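Local coordinates for protein peptidase M42 (PDB 5DS0) that probably cleaves amino acids from the N-termini of peptides as a cobalt-bound, M42-family TET aminopeptidase built as a dodecamer, at residues L9-M14 and S163-I168; Y37-V42 and F51-N56; V70-S75 and L83-L88; I200-T205 and E345-L350; P260-Y265 and I288-S293. All blocks are in the same frame, centred on the assembly; numbering follows the deposited sequence.

Interaction 1: residues L9-M14 and S163-I168; sequences LMKTLM and SPFSVI
Helix segment 9-14 runs past the residues that lead into strand 166-168, and the two backbones come nearest at Lys11 and Phe165, whose CA atoms are 5.7 Å apart. Phe165 carries the contact. The ring is carried out to the helix by a chi1 of 180°, which sets CG opposite the backbone N. Lys11 CA lies over one face, offset toward the rim, 4.1 Å from the centroid of the Phe165 ring, a CH-pi contact. The selenium of selenomethionine Met10 comes obliquely to the far end of the ring, Met10 SE to Phe165 CZ being 3.7 Å, a Met-aromatic contact. This docks the N-terminal helix 2-15 onto the loop that leads into strand 166-168 of the large mixed sheet, where the strand pairs with 173-176. One helical turn on from Met10, Met14 CG sits 3.6 Å from Phe165 CD1, while its selenium end leads away from the ring. Glu15 accepts the backbone N-H of Phe165 and thus ties the ring's own residue to the same helix. Ser163 OG instead bonds His327 O and Arg100 of the second subunit.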
# COMPACT_ATOMS: atom_id res chain seq x y z
N LEU C 9 -47.10 -26.96 13.73
CA LEU C 9 -45.84 -27.66 13.71
C LEU C 9 -44.74 -26.78 13.16
O LEU C 9 -43.70 -26.61 13.79
CB LEU C 9 -45.93 -28.93 12.88
CG LEU C 9 -44.61 -29.67 12.66
CD1 LEU C 9 -44.11 -30.21 13.98
CD2 LEU C 9 -44.76 -30.80 11.66
N MSE C 10 -44.98 -26.18 12.00
CA MSE C 10 -44.00 -25.27 11.39
C MSE C 10 -43.58 -24.24 12.39
O MSE C 10 -42.40 -24.09 12.64
CB MSE C 10 -44.52 -24.62 10.11
CG MSE C 10 -43.33 -24.16 9.28
SE MSE C 10 -43.86 -23.16 7.65
CE MSE C 10 -44.41 -24.75 6.63
N LYS C 11 -44.52 -23.53 12.98
CA LYS C 11 -44.22 -22.48 13.96
C LYS C 11 -43.36 -23.02 15.10
O LYS C 11 -42.36 -22.43 15.48
CB LYS C 11 -45.52 -21.90 14.52
CG LYS C 11 -45.36 -20.77 15.52
CD LYS C 11 -46.71 -20.18 15.86
CE LYS C 11 -46.62 -18.74 16.33
NZ LYS C 11 -46.14 -18.69 17.74
N THR C 12 -43.76 -24.15 15.64
CA THR C 12 -43.09 -24.71 16.79
C THR C 12 -41.66 -25.12 16.48
O THR C 12 -40.77 -24.91 17.30
CB THR C 12 -43.90 -25.91 17.30
OG1 THR C 12 -45.18 -25.43 17.71
CG2 THR C 12 -43.24 -26.56 18.50
N LEU C 13 -41.47 -25.72 15.31
CA LEU C 13 -40.13 -26.07 14.84
C LEU C 13 -39.21 -24.86 14.68
O LEU C 13 -38.12 -24.85 15.23
CB LEU C 13 -40.20 -26.76 13.47
CG LEU C 13 -40.70 -28.20 13.42
CD1 LEU C 13 -40.89 -28.61 11.97
CD2 LEU C 13 -39.73 -29.12 14.12
N MSE C 14 -39.65 -23.87 13.93
CA MSE C 14 -38.83 -22.69 13.68
C MSE C 14 -38.57 -21.90 14.94
O MSE C 14 -37.61 -21.13 14.99
CB MSE C 14 -39.47 -21.75 12.67
CG MSE C 14 -39.80 -22.35 11.30
SE MSE C 14 -38.49 -23.68 10.66
CE MSE C 14 -39.75 -24.88 9.76
N SER C 163 -35.86 -15.29 17.33
CA SER C 163 -36.53 -14.97 16.07
C SER C 163 -37.90 -15.60 15.93
O SER C 163 -38.03 -16.77 15.61
CB SER C 163 -35.65 -15.44 14.91
OG SER C 163 -36.15 -14.96 13.68
N PRO C 164 -38.95 -14.82 16.18
CA PRO C 164 -40.31 -15.37 16.14
C PRO C 164 -40.73 -15.75 14.74
O PRO C 164 -40.30 -15.15 13.76
CB PRO C 164 -41.19 -14.23 16.63
CG PRO C 164 -40.27 -13.25 17.26
CD PRO C 164 -38.94 -13.41 16.60
N PHE C 165 -41.64 -16.71 14.67
CA PHE C 165 -42.18 -17.15 13.41
C PHE C 165 -43.48 -16.42 13.08
O PHE C 165 -44.37 -16.28 13.94
CB PHE C 165 -42.45 -18.64 13.48
CG PHE C 165 -43.02 -19.20 12.22
CD1 PHE C 165 -42.19 -19.65 11.20
CD2 PHE C 165 -44.40 -19.28 12.03
CE1 PHE C 165 -42.71 -20.17 10.04
CE2 PHE C 165 -44.93 -19.79 10.87
CZ PHE C 165 -44.09 -20.24 9.88
N SER C 166 -43.59 -15.96 11.84
CA SER C 166 -44.85 -15.43 11.34
C SER C 166 -44.96 -15.68 9.86
O SER C 166 -44.03 -16.18 9.23
CB SER C 166 -44.97 -13.95 11.65
OG SER C 166 -44.18 -13.20 10.76
N VAL C 167 -46.12 -15.36 9.32
CA VAL C 167 -46.35 -15.44 7.88
C VAL C 167 -46.69 -14.06 7.37
O VAL C 167 -47.47 -13.33 7.99
CB VAL C 167 -47.50 -16.39 7.55
CG1 VAL C 167 -47.70 -16.47 6.04
CG2 VAL C 167 -47.22 -17.78 8.10
N ILE C 168 -46.12 -13.69 6.23
CA ILE C 168 -46.37 -12.38 5.61
C ILE C 168 -46.84 -12.54 4.16
O ILE C 168 -47.07 -13.66 3.69
CB ILE C 168 -45.11 -11.49 5.70
CG1 ILE C 168 -43.91 -12.18 5.04
CG2 ILE C 168 -44.81 -11.17 7.15
CD1 ILE C 168 -42.73 -11.27 4.85

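Interaction 2: residues Y37-V42 and F51-N56; sequences YADEVV and FIAKGN
Lys54 and Glu40 form a salt bridge, Lys54 NZ lying 2.7 Å from Glu40 OE1 and meeting that oxygen nearly along its C-O axis. Glu40 gets there with CG anti to the backbone N (chi1 -169°) and an extended chain, whereas the lysine bends at its last torsion to bring NZ across. A second carboxylate grips the backbone: Asp39 OD2 takes the N-H of Lys54 at 2.8 Å through its anti lone pair. Between these anchors Ile52 O receives the N-H of Asp39 at 2.9 Å and, only weakly, that of Glu40, so two residues face one and the edge carries a classic beta bulge. Ile52 N returns a nearly straight bond to Glu40 O (2.9 Å, 172°).

Were Glu40 cut back to an alanine, the Lys54 ammonium would probably lose this mate and be free to swing, and the Ile52 methyl beside the carboxylate would be uncovered. On that face the Val42 side chain crosses that of Ile52 at about a right angle, Val42 CG1 3.8 Å from Ile52 CD1. On the other, Val41 lies alongside the Phe51 ring, and Ala38 CB packs on Phe51 CB at 3.9 Å.

Backbone bonds of Phe51 and Ala53 join the hairpin's strand 49-53, antiparallel, to strand 205-211, with Phe51 resting on helix 24-34 and Tyr37 touching helix 179-197.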
# COMPACT_ATOMS: atom_id res chain seq x y z
N TYR C 37 -48.24 -41.54 13.14
CA TYR C 37 -48.03 -41.77 11.70
C TYR C 37 -46.88 -42.70 11.30
O TYR C 37 -46.88 -43.24 10.20
CB TYR C 37 -47.85 -40.42 10.98
CG TYR C 37 -48.97 -39.44 11.24
CD1 TYR C 37 -50.26 -39.69 10.80
CD2 TYR C 37 -48.73 -38.26 11.94
CE1 TYR C 37 -51.28 -38.79 11.05
CE2 TYR C 37 -49.75 -37.35 12.19
CZ TYR C 37 -51.02 -37.63 11.73
OH TYR C 37 -52.02 -36.73 11.99
N ALA C 38 -45.90 -42.88 12.17
CA ALA C 38 -44.76 -43.73 11.84
C ALA C 38 -44.98 -45.13 12.37
O ALA C 38 -45.49 -45.31 13.47
CB ALA C 38 -43.49 -43.16 12.43
N ASP C 39 -44.58 -46.12 11.58
CA ASP C 39 -44.72 -47.52 11.97
C ASP C 39 -43.65 -47.91 12.99
O ASP C 39 -43.84 -48.83 13.77
CB ASP C 39 -44.68 -48.42 10.74
CG ASP C 39 -45.79 -48.09 9.73
OD1 ASP C 39 -46.93 -47.84 10.15
OD2 ASP C 39 -45.51 -48.08 8.50
N GLU C 40 -42.54 -47.19 13.02
CA GLU C 40 -41.44 -47.48 13.94
C GLU C 40 -40.50 -46.27 13.99
O GLU C 40 -40.50 -45.44 13.08
CB GLU C 40 -40.69 -48.73 13.47
CG GLU C 40 -39.69 -49.31 14.47
CD GLU C 40 -38.82 -50.42 13.87
OE1 GLU C 40 -39.32 -51.17 12.99
OE2 GLU C 40 -37.64 -50.55 14.29
N VAL C 41 -39.74 -46.15 15.07
CA VAL C 41 -38.79 -45.04 15.25
C VAL C 41 -37.41 -45.56 15.65
O VAL C 41 -37.27 -46.21 16.67
CB VAL C 41 -39.28 -44.07 16.34
CG1 VAL C 41 -38.32 -42.89 16.47
CG2 VAL C 41 -40.69 -43.58 16.06
N VAL C 42 -36.39 -45.25 14.86
CA VAL C 42 -35.02 -45.63 15.20
C VAL C 42 -34.20 -44.37 15.38
O VAL C 42 -34.50 -43.32 14.80
CB VAL C 42 -34.36 -46.55 14.15
CG1 VAL C 42 -35.16 -47.83 13.97
CG2 VAL C 42 -34.18 -45.85 12.80
N PHE C 51 -37.92 -41.89 11.28
CA PHE C 51 -39.26 -42.43 11.28
C PHE C 51 -39.45 -43.34 10.09
O PHE C 51 -39.20 -42.94 8.96
CB PHE C 51 -40.26 -41.29 11.18
CG PHE C 51 -40.08 -40.26 12.23
CD1 PHE C 51 -40.49 -40.51 13.53
CD2 PHE C 51 -39.48 -39.05 11.95
CE1 PHE C 51 -40.31 -39.56 14.53
CE2 PHE C 51 -39.30 -38.09 12.93
CZ PHE C 51 -39.72 -38.35 14.22
N ILE C 52 -39.91 -44.56 10.35
CA ILE C 52 -40.05 -45.57 9.31
C ILE C 52 -41.51 -45.77 8.93
O ILE C 52 -42.37 -45.97 9.78
CB ILE C 52 -39.47 -46.92 9.76
CG1 ILE C 52 -38.02 -46.72 10.22
CG2 ILE C 52 -39.54 -47.93 8.64
CD1 ILE C 52 -37.40 -47.94 10.89
N ALA C 53 -41.78 -45.67 7.63
CA ALA C 53 -43.07 -46.04 7.06
C ALA C 53 -42.86 -47.32 6.25
O ALA C 53 -42.19 -47.29 5.22
CB ALA C 53 -43.61 -44.92 6.18
N LYS C 54 -43.41 -48.43 6.75
CA LYS C 54 -43.13 -49.76 6.21
C LYS C 54 -43.80 -50.03 4.88
O LYS C 54 -44.84 -49.46 4.54
CB LYS C 54 -43.50 -50.85 7.21
CG LYS C 54 -42.57 -50.95 8.42
CD LYS C 54 -42.73 -52.29 9.16
CE LYS C 54 -42.18 -52.28 10.59
NZ LYS C 54 -40.86 -51.57 10.75
N GLY C 55 -43.15 -50.88 4.12
CA GLY C 55 -43.65 -51.40 2.85
C GLY C 55 -42.73 -52.56 2.54
O GLY C 55 -42.43 -53.36 3.43
N ASN C 56 -42.24 -52.66 1.32
CA ASN C 56 -41.34 -53.75 0.97
C ASN C 56 -39.99 -53.56 1.65
O ASN C 56 -39.47 -52.47 1.66
CB ASN C 56 -41.16 -53.84 -0.54
CG ASN C 56 -42.49 -53.88 -1.28
OD1 ASN C 56 -43.54 -53.61 -0.71
ND2 ASN C 56 -42.43 -54.19 -2.55

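Interaction 3: residues V70-S75 and L83-L88; sequences VGFIVS and LTFNTL
Phe72 and Phe85 lie side by side and point the same way in an antiparallel hairpin, with Phe72 CD2 3.8 Å from Phe85 CD1 and the ring planes steeply inclined at 73°. On the face of Ile73 and Leu88, Ile73 CG2 packs on Asn86 CB at 3.8 Å, Leu88 CD1 lies 3.4 Å from Phe72 O, and Leu88 CB packs on the Gly71 carbonyl. At the hairpin's other end the hydroxyls of Ser75 and Thr84 are hydrogen-bonded to each other; Thr84 OG1 also bonds Ser76 OG.

The backbones set this register. Gly71 and Leu88 form one hydrogen-bonded pair, and Ile73 and Asn86 the next, with Ile73 N to Asn86 O at 2.9 Å and the reverse bond equally long. Ser75 N adds a nearly straight bond of 2.9 Å to Thr84 O (171°), though it comes from above the plane of that carbonyl. Further out, Trp91 stacks on the Phe72 ring and gives its indole N-H to Gly71 O, while strands 100-105 and 158-161 of the closed six-stranded barrel pack against Phe72 and Val74.

Chemically, Phe72 and Phe85 take part in the apolar packing of the barrel, whereas the face of Asn86 and Leu88 meets the third subunit: the Asn86 amide bonds its Gln294, which also donates to Val74 O, and Leu88 packs on its Tyr265.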
# COMPACT_ATOMS: atom_id res chain seq x y z
N VAL C 70 -27.84 -23.15 12.89
CA VAL C 70 -26.65 -22.42 13.28
C VAL C 70 -26.94 -21.72 14.59
O VAL C 70 -28.06 -21.31 14.85
CB VAL C 70 -26.20 -21.43 12.19
CG1 VAL C 70 -25.77 -22.20 10.95
CG2 VAL C 70 -27.28 -20.41 11.87
N GLY C 71 -25.90 -21.62 15.42
CA GLY C 71 -26.03 -21.04 16.74
C GLY C 71 -24.69 -20.64 17.32
O GLY C 71 -23.75 -20.36 16.59
N PHE C 72 -24.62 -20.57 18.64
CA PHE C 72 -23.37 -20.22 19.33
C PHE C 72 -23.27 -21.01 20.63
O PHE C 72 -24.21 -21.70 21.02
CB PHE C 72 -23.30 -18.71 19.64
CG PHE C 72 -23.89 -17.85 18.58
CD1 PHE C 72 -25.25 -17.56 18.57
CD2 PHE C 72 -23.11 -17.34 17.56
CE1 PHE C 72 -25.80 -16.77 17.58
CE2 PHE C 72 -23.67 -16.55 16.57
CZ PHE C 72 -25.01 -16.26 16.58
N ILE C 73 -22.13 -20.88 21.29
CA ILE C 73 -21.90 -21.56 22.53
C ILE C 73 -21.06 -20.64 23.41
O ILE C 73 -20.16 -19.95 22.92
CB ILE C 73 -21.19 -22.91 22.27
CG1 ILE C 73 -21.10 -23.72 23.56
CG2 ILE C 73 -19.80 -22.72 21.67
CD1 ILE C 73 -20.79 -25.18 23.31
N VAL C 74 -21.34 -20.64 24.71
CA VAL C 74 -20.65 -19.76 25.64
C VAL C 74 -19.21 -20.24 25.83
O VAL C 74 -18.96 -21.39 26.18
CB VAL C 74 -21.34 -19.72 27.02
CG1 VAL C 74 -20.59 -18.82 27.97
CG2 VAL C 74 -22.76 -19.22 26.88
N SER C 75 -18.25 -19.33 25.59
CA SER C 75 -16.83 -19.67 25.71
C SER C 75 -16.18 -19.09 26.97
O SER C 75 -15.12 -19.55 27.36
CB SER C 75 -16.06 -19.24 24.45
OG SER C 75 -15.96 -17.83 24.34
N LEU C 83 -20.54 -12.27 28.06
CA LEU C 83 -20.19 -13.60 27.63
C LEU C 83 -19.40 -13.50 26.34
O LEU C 83 -19.76 -12.72 25.49
CB LEU C 83 -21.44 -14.42 27.37
CG LEU C 83 -22.54 -14.31 28.43
CD1 LEU C 83 -23.74 -15.17 28.07
CD2 LEU C 83 -22.05 -14.67 29.82
N THR C 84 -18.35 -14.29 26.20
CA THR C 84 -17.74 -14.52 24.89
C THR C 84 -18.36 -15.80 24.35
O THR C 84 -18.91 -16.59 25.10
CB THR C 84 -16.22 -14.69 24.98
OG1 THR C 84 -15.92 -15.80 25.84
CG2 THR C 84 -15.58 -13.43 25.53
N PHE C 85 -18.29 -15.99 23.04
CA PHE C 85 -18.91 -17.16 22.44
C PHE C 85 -18.12 -17.68 21.25
O PHE C 85 -17.42 -16.92 20.60
CB PHE C 85 -20.33 -16.81 21.98
CG PHE C 85 -20.39 -15.70 20.97
CD1 PHE C 85 -20.27 -15.98 19.61
CD2 PHE C 85 -20.56 -14.40 21.36
CE1 PHE C 85 -20.30 -14.97 18.67
CE2 PHE C 85 -20.61 -13.38 20.43
CZ PHE C 85 -20.47 -13.66 19.08
N ASN C 86 -18.27 -18.96 20.95
CA ASN C 86 -17.85 -19.49 19.67
C ASN C 86 -19.07 -19.76 18.83
O ASN C 86 -20.16 -19.97 19.35
CB ASN C 86 -17.05 -20.76 19.86
CG ASN C 86 -15.61 -20.47 20.24
OD1 ASN C 86 -14.92 -19.77 19.52
ND2 ASN C 86 -15.16 -21.00 21.37
N THR C 87 -18.88 -19.75 17.52
CA THR C 87 -19.97 -20.02 16.60
C THR C 87 -20.15 -21.52 16.44
O THR C 87 -19.20 -22.28 16.55
CB THR C 87 -19.69 -19.45 15.22
OG1 THR C 87 -18.54 -20.07 14.65
CG2 THR C 87 -19.46 -17.95 15.27
N LEU C 88 -21.40 -21.93 16.20
CA LEU C 88 -21.74 -23.31 15.87
C LEU C 88 -22.33 -23.29 14.49
O LEU C 88 -23.50 -22.98 14.32
CB LEU C 88 -22.76 -23.86 16.85
CG LEU C 88 -22.29 -23.98 18.30
CD1 LEU C 88 -23.40 -24.51 19.20
CD2 LEU C 88 -21.07 -24.89 18.39

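Interaction 4: residues I200-T205 and E345-L350; sequences IEHPNT and ELIKRL
Asn204 supplies the hydrogen bonds between the loop and the helix end, its single amide nitrogen serving two carbonyls. Asn204 ND2 reaches Ile347 O at 2.9 Å, in the carbonyl plane and on a lone pair, and Leu350 O at 2.9 Å, almost straight (175°) but from above that carbonyl plane. Both acceptors lie close to the plane of the amide, which fixes its rotation. Its CG stands between the backbone N and the carbonyl carbon (chi1 51°), and His202 ND1 holds the other end of the amide by bonding Asn204 OD1 at 2.9 Å as well as Asn204 O. With a leucine at Asn204, the carbonyls of Ile347 and Leu350 are likely to lack this shared donor, and the His202 ring one of its two acceptors.

Among apolar contacts, His202 CB lies beside Ile347 CG2 at 3.6 Å, and Ile200 crosses the aliphatic part of Lys348 at about a right angle, Ile200 CG2 3.7 Å from Lys348 CG. The Pro203 ring lies against the carbonyl of Lys348.

The salt-bridge network lies within the helix segment: Glu345 OE1 pairs with Arg349 NH1 at 3.1 Å and weakly with Lys348 NZ.

Pro203 centres an inverse gamma turn in the loop that joins helix 179-197 to strand 205-211, and from this loop the Asn204 amide binds carbonyls at the C-terminal end of helix 333-349.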
# COMPACT_ATOMS: atom_id res chain seq x y z
N ILE C 200 -51.74 -43.94 0.68
CA ILE C 200 -50.96 -44.00 -0.55
C ILE C 200 -49.93 -45.13 -0.44
O ILE C 200 -49.11 -45.15 0.47
CB ILE C 200 -50.26 -42.66 -0.85
CG1 ILE C 200 -51.31 -41.56 -1.03
CG2 ILE C 200 -49.40 -42.77 -2.10
CD1 ILE C 200 -50.76 -40.14 -1.03
N GLU C 201 -49.98 -46.06 -1.39
CA GLU C 201 -49.10 -47.22 -1.35
C GLU C 201 -47.77 -46.88 -1.98
O GLU C 201 -47.70 -46.07 -2.90
CB GLU C 201 -49.75 -48.41 -2.06
CG GLU C 201 -50.87 -49.03 -1.25
CD GLU C 201 -51.73 -49.96 -2.07
OE1 GLU C 201 -52.87 -50.25 -1.63
OE2 GLU C 201 -51.28 -50.41 -3.16
N HIS C 202 -46.71 -47.50 -1.47
CA HIS C 202 -45.37 -47.28 -1.97
C HIS C 202 -44.55 -48.56 -1.92
O HIS C 202 -44.43 -49.19 -0.87
CB HIS C 202 -44.67 -46.17 -1.18
CG HIS C 202 -44.74 -46.34 0.31
ND1 HIS C 202 -43.81 -47.07 1.02
CD2 HIS C 202 -45.63 -45.88 1.21
CE1 HIS C 202 -44.13 -47.06 2.30
NE2 HIS C 202 -45.23 -46.34 2.45
N PRO C 203 -43.95 -48.95 -3.05
CA PRO C 203 -43.27 -50.25 -3.20
C PRO C 203 -41.88 -50.28 -2.54
O PRO C 203 -40.89 -50.66 -3.18
CB PRO C 203 -43.14 -50.39 -4.72
CG PRO C 203 -42.98 -48.99 -5.18
CD PRO C 203 -43.83 -48.14 -4.27
N ASN C 204 -41.83 -49.91 -1.26
CA ASN C 204 -40.57 -49.66 -0.59
C ASN C 204 -40.79 -49.31 0.86
O ASN C 204 -41.91 -49.06 1.30
CB ASN C 204 -39.82 -48.51 -1.28
CG ASN C 204 -40.70 -47.27 -1.45
OD1 ASN C 204 -41.37 -46.84 -0.52
ND2 ASN C 204 -40.68 -46.69 -2.66
N THR C 205 -39.69 -49.25 1.61
CA THR C 205 -39.70 -48.81 2.99
C THR C 205 -39.04 -47.44 3.05
O THR C 205 -37.96 -47.24 2.50
CB THR C 205 -38.99 -49.81 3.92
OG1 THR C 205 -39.71 -51.06 3.91
CG2 THR C 205 -38.92 -49.29 5.33
N GLU C 345 -44.67 -38.25 -5.02
CA GLU C 345 -44.66 -38.84 -6.35
C GLU C 345 -43.43 -39.69 -6.57
O GLU C 345 -43.49 -40.73 -7.23
CB GLU C 345 -44.73 -37.77 -7.43
CG GLU C 345 -45.99 -36.93 -7.45
CD GLU C 345 -47.25 -37.76 -7.35
OE1 GLU C 345 -47.52 -38.58 -8.25
OE2 GLU C 345 -48.00 -37.56 -6.37
N LEU C 346 -42.29 -39.25 -6.07
CA LEU C 346 -41.05 -40.00 -6.23
C LEU C 346 -41.14 -41.31 -5.49
O LEU C 346 -40.88 -42.37 -6.07
CB LEU C 346 -39.86 -39.21 -5.68
CG LEU C 346 -39.52 -37.92 -6.43
CD1 LEU C 346 -38.47 -37.16 -5.65
CD2 LEU C 346 -39.03 -38.21 -7.83
N ILE C 347 -41.55 -41.25 -4.24
CA ILE C 347 -41.66 -42.44 -3.41
C ILE C 347 -42.63 -43.47 -4.01
O ILE C 347 -42.37 -44.67 -3.96
CB ILE C 347 -42.06 -42.06 -1.97
CG1 ILE C 347 -40.90 -41.35 -1.29
CG2 ILE C 347 -42.46 -43.28 -1.15
CD1 ILE C 347 -41.32 -40.54 -0.09
N LYS C 348 -43.75 -43.00 -4.54
CA LYS C 348 -44.70 -43.88 -5.22
C LYS C 348 -44.03 -44.73 -6.29
O LYS C 348 -44.35 -45.91 -6.42
CB LYS C 348 -45.83 -43.07 -5.85
CG LYS C 348 -46.95 -42.73 -4.88
CD LYS C 348 -47.98 -41.72 -5.40
CE LYS C 348 -48.84 -42.31 -6.48
NZ LYS C 348 -49.46 -41.23 -7.28
N ARG C 349 -43.08 -44.15 -7.02
CA ARG C 349 -42.48 -44.79 -8.19
C ARG C 349 -41.11 -45.45 -7.97
O ARG C 349 -40.55 -46.05 -8.88
CB ARG C 349 -42.35 -43.78 -9.32
CG ARG C 349 -43.68 -43.34 -9.91
CD ARG C 349 -43.48 -42.10 -10.78
NE ARG C 349 -44.74 -41.60 -11.34
CZ ARG C 349 -45.69 -40.97 -10.64
NH1 ARG C 349 -45.56 -40.75 -9.33
NH2 ARG C 349 -46.79 -40.57 -11.26
N LEU C 350 -40.57 -45.34 -6.76
CA LEU C 350 -39.23 -45.90 -6.49
C LEU C 350 -39.31 -47.36 -6.06
O LEU C 350 -39.12 -47.68 -4.89
CB LEU C 350 -38.49 -45.06 -5.43
CG LEU C 350 -37.91 -43.72 -5.90
CD1 LEU C 350 -37.49 -42.89 -4.70
CD2 LEU C 350 -36.73 -43.90 -6.84

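Interaction 5: residues P260-Y265 and I288-S293; sequences PGLVTY and IPLQLS
Leu290 lays its CD1 against the neighbouring strand, 4.1 Å from Leu262 CB and 3.5 Å from Pro260 O, reaching them because its CG is anti to the backbone N (chi1 -175°). Leu262 and Leu292 share one face of the sheet, the CD2 methyls of Leu262 and Leu292 being 4.2 Å apart. At the start of the pairing, Pro260 CD rests on Pro289 O at 3.3 Å.

The two strands run parallel, and the bonds step from one to the other: Gln291 N to Pro260 O, Leu262 N to Gln291 O, and Ser293 N to Leu262 O. At the end of the ladder Ser293 O is held twice by one residue, by Thr264 N almost head-on (2.8 Å) and by Thr264 OG1 (2.8 Å) from above the carbonyl plane. The Ser293 hydroxyl itself bonds Asp239, and the Gln291 amide reaches Gly259 O.

Helix 273-285 connects the strands as a beta-alpha-beta crossover and covers Leu262 and Leu290, while strand 314-322 flanks 261-263 on its other edge and helix 333-349 packs on Pro260.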
# COMPACT_ATOMS: atom_id res chain seq x y z
N PRO C 260 -39.65 -25.94 -6.03
CA PRO C 260 -38.49 -26.55 -5.39
C PRO C 260 -37.34 -26.67 -6.36
O PRO C 260 -37.53 -26.64 -7.58
CB PRO C 260 -38.99 -27.93 -4.99
CG PRO C 260 -40.17 -28.18 -5.87
CD PRO C 260 -40.81 -26.84 -6.02
N GLY C 261 -36.14 -26.81 -5.81
CA GLY C 261 -34.94 -26.93 -6.61
C GLY C 261 -34.45 -28.35 -6.64
O GLY C 261 -34.79 -29.17 -5.79
N LEU C 262 -33.64 -28.64 -7.65
CA LEU C 262 -32.93 -29.91 -7.74
C LEU C 262 -31.48 -29.59 -7.96
O LEU C 262 -31.11 -28.89 -8.90
CB LEU C 262 -33.46 -30.72 -8.91
CG LEU C 262 -32.73 -32.04 -9.10
CD1 LEU C 262 -33.09 -33.00 -7.99
CD2 LEU C 262 -33.10 -32.65 -10.44
N VAL C 263 -30.64 -30.10 -7.08
CA VAL C 263 -29.24 -29.76 -7.12
C VAL C 263 -28.53 -30.69 -8.09
O VAL C 263 -28.49 -31.91 -7.86
CB VAL C 263 -28.60 -29.88 -5.73
CG1 VAL C 263 -27.12 -29.55 -5.79
CG2 VAL C 263 -29.28 -28.96 -4.75
N THR C 264 -27.93 -30.11 -9.11
CA THR C 264 -27.22 -30.83 -10.14
C THR C 264 -25.73 -30.98 -9.86
O THR C 264 -25.04 -31.75 -10.53
CB THR C 264 -27.34 -30.09 -11.48
OG1 THR C 264 -26.81 -28.76 -11.35
CG2 THR C 264 -28.79 -30.00 -11.90
N TYR C 265 -25.22 -30.21 -8.90
CA TYR C 265 -23.82 -30.29 -8.48
C TYR C 265 -23.62 -29.48 -7.21
O TYR C 265 -24.13 -28.39 -7.08
CB TYR C 265 -22.86 -29.76 -9.55
CG TYR C 265 -21.47 -29.57 -9.00
CD1 TYR C 265 -20.67 -30.66 -8.74
CD2 TYR C 265 -20.98 -28.30 -8.69
CE1 TYR C 265 -19.39 -30.50 -8.20
CE2 TYR C 265 -19.71 -28.14 -8.14
CZ TYR C 265 -18.92 -29.24 -7.91
OH TYR C 265 -17.67 -29.13 -7.37
N ILE C 288 -45.16 -30.38 -11.57
CA ILE C 288 -44.61 -29.65 -10.43
C ILE C 288 -43.42 -28.85 -10.91
O ILE C 288 -42.45 -29.42 -11.42
CB ILE C 288 -44.18 -30.62 -9.33
CG1 ILE C 288 -45.41 -31.34 -8.78
CG2 ILE C 288 -43.46 -29.89 -8.23
CD1 ILE C 288 -45.11 -32.56 -7.94
N PRO C 289 -43.47 -27.51 -10.76
CA PRO C 289 -42.34 -26.69 -11.21
C PRO C 289 -41.06 -27.06 -10.45
O PRO C 289 -41.12 -27.32 -9.24
CB PRO C 289 -42.78 -25.27 -10.87
CG PRO C 289 -43.74 -25.43 -9.74
CD PRO C 289 -44.45 -26.73 -9.99
N LEU C 290 -39.94 -27.10 -11.15
CA LEU C 290 -38.70 -27.59 -10.58
C LEU C 290 -37.53 -26.79 -11.12
O LEU C 290 -37.34 -26.71 -12.32
CB LEU C 290 -38.54 -29.06 -10.92
CG LEU C 290 -37.34 -29.75 -10.30
CD1 LEU C 290 -37.52 -29.90 -8.79
CD2 LEU C 290 -37.13 -31.12 -10.94
N GLN C 291 -36.74 -26.18 -10.24
CA GLN C 291 -35.64 -25.31 -10.67
C GLN C 291 -34.29 -26.03 -10.59
O GLN C 291 -33.90 -26.49 -9.54
CB GLN C 291 -35.57 -24.05 -9.81
CG GLN C 291 -36.88 -23.30 -9.66
CD GLN C 291 -36.72 -22.01 -8.89
OE1 GLN C 291 -36.10 -21.07 -9.37
NE2 GLN C 291 -37.25 -21.97 -7.68
N LEU C 292 -33.59 -26.13 -11.71
CA LEU C 292 -32.26 -26.72 -11.69
C LEU C 292 -31.32 -25.79 -10.98
O LEU C 292 -31.26 -24.61 -11.29
CB LEU C 292 -31.77 -27.00 -13.10
CG LEU C 292 -32.56 -28.07 -13.86
CD1 LEU C 292 -31.87 -28.36 -15.18
CD2 LEU C 292 -32.69 -29.36 -13.05
N SER C 293 -30.58 -26.33 -10.02
CA SER C 293 -29.74 -25.54 -9.12
C SER C 293 -28.34 -26.12 -9.00
O SER C 293 -28.11 -27.28 -9.30
CB SER C 293 -30.39 -25.51 -7.74
OG SER C 293 -29.47 -25.09 -6.75

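Interactions 1, 2 and 5 all reach the large mixed sheet, whereas interaction 3 lies in the separate barrel, its centre about 36 Å from that of interaction 2. Interactions 2 and 4 touch directly: Asn56 O lies 2.7 Å from Thr205 OG1, probably a hydrogen bond, and His202 CE1 packs on Lys54 O. Interactions 4 and 5 approach to about 4 Å between nearest atoms. The cobalt site, with Asp180 common to both metal positions, lies beside interaction 3, the Val70 side chain being about 5 Å from a cobalt ion and touching the ligands Glu215 and His325. The side chains of Val263 (interaction 5) and Met14 (interaction 1) are about 11 and 12 Å from a cobalt ion.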